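Side-chain contact in uncharacterized protein, DUF633, LMOf2365_1472 (Listeria monocytogenes str. 4b F2365, PDB 3GNL), which is of uncharacterized function but probably methylates N1 of adenine 22 in tRNA, using a Rossmann-type methyltransferase core: residues F38-N42 against Q43-F47. Residues are numbered along the deposited sequence; the frame is centred on the assembly and turned at random.
Sequences FAVKN and QTASF
The side-chain amide of Asn42 is the flat group that meets Thr44: its oxygen end receives two bonds from that residue, while its nitrogen, ND2, lies 3.2 Å above one face of the Phe38 ring, displaced toward the rim. Thr44 OG1 donates to Asn42 OD1 over 2.8 Å, in the carbonyl plane and on a lone pair. Thr44 N donates to the same Asn42 OD1 at 3.1 Å, tilted 22° from that plane and closing an Asx turn, and this pair of bonds fixes the rotation of the amide. A chi1 of 75° sets Asn42 CG between its own N and carbonyl carbon, sending the amide back alongside the last helical turn, toward the Phe38 ring. Here the helix of the beta-alpha-beta unit 23-28, 34-41, 45-52 gives way to the next parallel strand of the 3-2-1-4-5-7-6 sheet of the class I methyltransferase fold, a Rossmann variant, and Gln43, with positive phi, breaks the helical path. Gln43 N bonds to Val40 O, and Ala45 N to Ala39 O at 2.8 Å. Ala39 CB packs on Ala45 CB at 3.8 Å, with Ile25 of strand 23-28 also against Ala45. A water donates to both Val40 O and Ala45 O, bridging helix end and strand start.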
ATOM      1  N   PHE A  38      -6.017 -16.667  -6.799  1.00 21.66           N
ATOM      2  CA  PHE A  38      -6.209 -16.088  -8.146  1.00 21.12           C
ATOM      3  C   PHE A  38      -4.879 -16.112  -8.914  1.00 23.57           C
ATOM      4  O   PHE A  38      -4.872 -16.472 -10.101  1.00 25.43           O
ATOM      5  CB  PHE A  38      -6.700 -14.670  -7.992  1.00 23.69           C
ATOM      6  CG  PHE A  38      -6.707 -13.862  -9.264  1.00 25.58           C
ATOM      7  CD1 PHE A  38      -7.820 -13.894 -10.090  1.00 27.45           C
ATOM      8  CD2 PHE A  38      -5.658 -13.011  -9.561  1.00 25.65           C
ATOM      9  CE1 PHE A  38      -7.876 -13.100 -11.266  1.00 28.76           C
ATOM     10  CE2 PHE A  38      -5.711 -12.199 -10.716  1.00 26.64           C
ATOM     11  CZ  PHE A  38      -6.824 -12.253 -11.555  1.00 28.21           C
ATOM     12  N   ALA A  39      -3.777 -15.797  -8.248  1.00 21.44           N
ATOM     13  CA  ALA A  39      -2.501 -15.651  -8.916  1.00 21.44           C
ATOM     14  C   ALA A  39      -1.884 -17.012  -9.222  1.00 24.03           C
ATOM     15  O   ALA A  39      -1.200 -17.196 -10.252  1.00 23.64           O
ATOM     16  CB  ALA A  39      -1.583 -14.801  -8.140  1.00 21.22           C
ATOM     17  N   VAL A  40      -2.106 -17.988  -8.352  1.00 22.69           N
ATOM     18  CA  VAL A  40      -1.601 -19.336  -8.646  1.00 23.19           C
ATOM     19  C   VAL A  40      -2.415 -19.931  -9.803  1.00 25.86           C
ATOM     20  O   VAL A  40      -1.845 -20.504 -10.752  1.00 26.00           O
ATOM     21  CB  VAL A  40      -1.638 -20.216  -7.382  1.00 22.41           C
ATOM     22  CG1 VAL A  40      -1.428 -21.727  -7.728  1.00 23.44           C
ATOM     23  CG2 VAL A  40      -0.567 -19.748  -6.422  1.00 21.81           C
ATOM     24  N   LYS A  41      -3.725 -19.755  -9.756  1.00 25.77           N
ATOM     25  CA  LYS A  41      -4.638 -20.358 -10.721  1.00 30.11           C
ATOM     26  C   LYS A  41      -4.354 -19.847 -12.114  1.00 30.23           C
ATOM     27  O   LYS A  41      -4.312 -20.624 -13.082  1.00 30.64           O
ATOM     28  CB  LYS A  41      -6.082 -20.056 -10.362  1.00 32.39           C
ATOM     29  CG  LYS A  41      -6.714 -21.109  -9.484  1.00 37.17           C
ATOM     30  CD  LYS A  41      -7.329 -22.235 -10.316  1.00 39.52           C
ATOM     31  CE  LYS A  41      -8.724 -22.634  -9.792  1.00 40.33           C
ATOM     32  NZ  LYS A  41      -8.754 -22.988  -8.328  1.00 39.75           N
ATOM     33  N   ASN A  42      -4.146 -18.549 -12.209  1.00 28.77           N
ATOM     34  CA  ASN A  42      -3.975 -17.969 -13.516  1.00 29.83           C
ATOM     35  C   ASN A  42      -2.520 -18.000 -13.985  1.00 30.58           C
ATOM     36  O   ASN A  42      -2.227 -17.512 -15.083  1.00 31.80           O
ATOM     37  CB  ASN A  42      -4.650 -16.594 -13.607  1.00 31.08           C
ATOM     38  CG  ASN A  42      -3.880 -15.493 -12.885  1.00 29.20           C
ATOM     39  OD1 ASN A  42      -2.726 -15.650 -12.440  1.00 27.88           O
ATOM     40  ND2 ASN A  42      -4.525 -14.311 -12.813  1.00 32.84           N
ATOM     41  N   GLN A  43      -1.657 -18.629 -13.173  1.00 29.88           N
ATOM     42  CA  GLN A  43      -0.240 -18.915 -13.399  1.00 31.40           C
ATOM     43  C   GLN A  43       0.732 -17.777 -13.258  1.00 30.02           C
ATOM     44  O   GLN A  43       1.934 -17.925 -13.449  1.00 31.86           O
ATOM     45  CB  GLN A  43       0.009 -19.671 -14.705  1.00 33.43           C
ATOM     46  CG  GLN A  43      -0.781 -20.937 -14.780  1.00 35.63           C
ATOM     47  CD  GLN A  43      -0.535 -21.632 -16.079  1.00 38.18           C
ATOM     48  OE1 GLN A  43       0.553 -22.183 -16.301  1.00 40.25           O
ATOM     49  NE2 GLN A  43      -1.519 -21.573 -16.975  1.00 37.39           N
ATOM     50  N   THR A  44       0.221 -16.635 -12.859  1.00 30.12           N
ATOM     51  CA  THR A  44       1.093 -15.523 -12.660  1.00 29.47           C
ATOM     52  C   THR A  44       1.943 -15.730 -11.408  1.00 27.36           C
ATOM     53  O   THR A  44       2.966 -15.114 -11.294  1.00 28.67           O
ATOM     54  CB  THR A  44       0.350 -14.156 -12.584  1.00 28.72           C
ATOM     55  OG1 THR A  44      -0.577 -14.211 -11.495  1.00 28.14           O
ATOM     56  CG2 THR A  44      -0.408 -13.808 -13.892  1.00 30.86           C
ATOM     57  N   ALA A  45       1.528 -16.590 -10.455  1.00 26.52           N
ATOM     58  CA  ALA A  45       2.411 -16.996  -9.341  1.00 25.39           C
ATOM     59  C   ALA A  45       2.584 -18.530  -9.307  1.00 26.55           C
ATOM     60  O   ALA A  45       1.649 -19.248  -9.603  1.00 27.66           O
ATOM     61  CB  ALA A  45       1.841 -16.539  -7.981  1.00 26.36           C
ATOM     62  N   SER A  46       3.767 -18.989  -8.931  1.00 26.75           N
ATOM     63  CA  SER A  46       4.052 -20.436  -8.893  1.00 26.88           C
ATOM     64  C   SER A  46       3.920 -21.028  -7.500  1.00 27.99           C
ATOM     65  O   SER A  46       3.791 -22.254  -7.351  1.00 27.77           O
ATOM     66  CB  SER A  46       5.432 -20.713  -9.479  1.00 28.41           C
ATOM     67  OG  SER A  46       6.436 -20.020  -8.756  1.00 28.72           O
ATOM     68  N   PHE A  47       3.935 -20.165  -6.476  1.00 25.95           N
ATOM     69  CA  PHE A  47       3.903 -20.565  -5.090  1.00 24.26           C
ATOM     70  C   PHE A  47       3.466 -19.320  -4.321  1.00 24.62           C
ATOM     71  O   PHE A  47       3.836 -18.209  -4.722  1.00 24.69           O
ATOM     72  CB  PHE A  47       5.277 -21.036  -4.625  1.00 27.02           C
ATOM     73  CG  PHE A  47       5.370 -21.236  -3.151  1.00 28.07           C
ATOM     74  CD1 PHE A  47       4.808 -22.358  -2.546  1.00 29.73           C
ATOM     75  CD2 PHE A  47       6.007 -20.286  -2.338  1.00 29.54           C
ATOM     76  CE1 PHE A  47       4.891 -22.523  -1.143  1.00 28.54           C
ATOM     77  CE2 PHE A  47       6.085 -20.450  -0.964  1.00 29.71           C
ATOM     78  CZ  PHE A  47       5.539 -21.567  -0.353  1.00 29.90           C
TER
HETATM   79  O   HOH W   1       0.740 -21.491 -10.874  1.00 28.92           O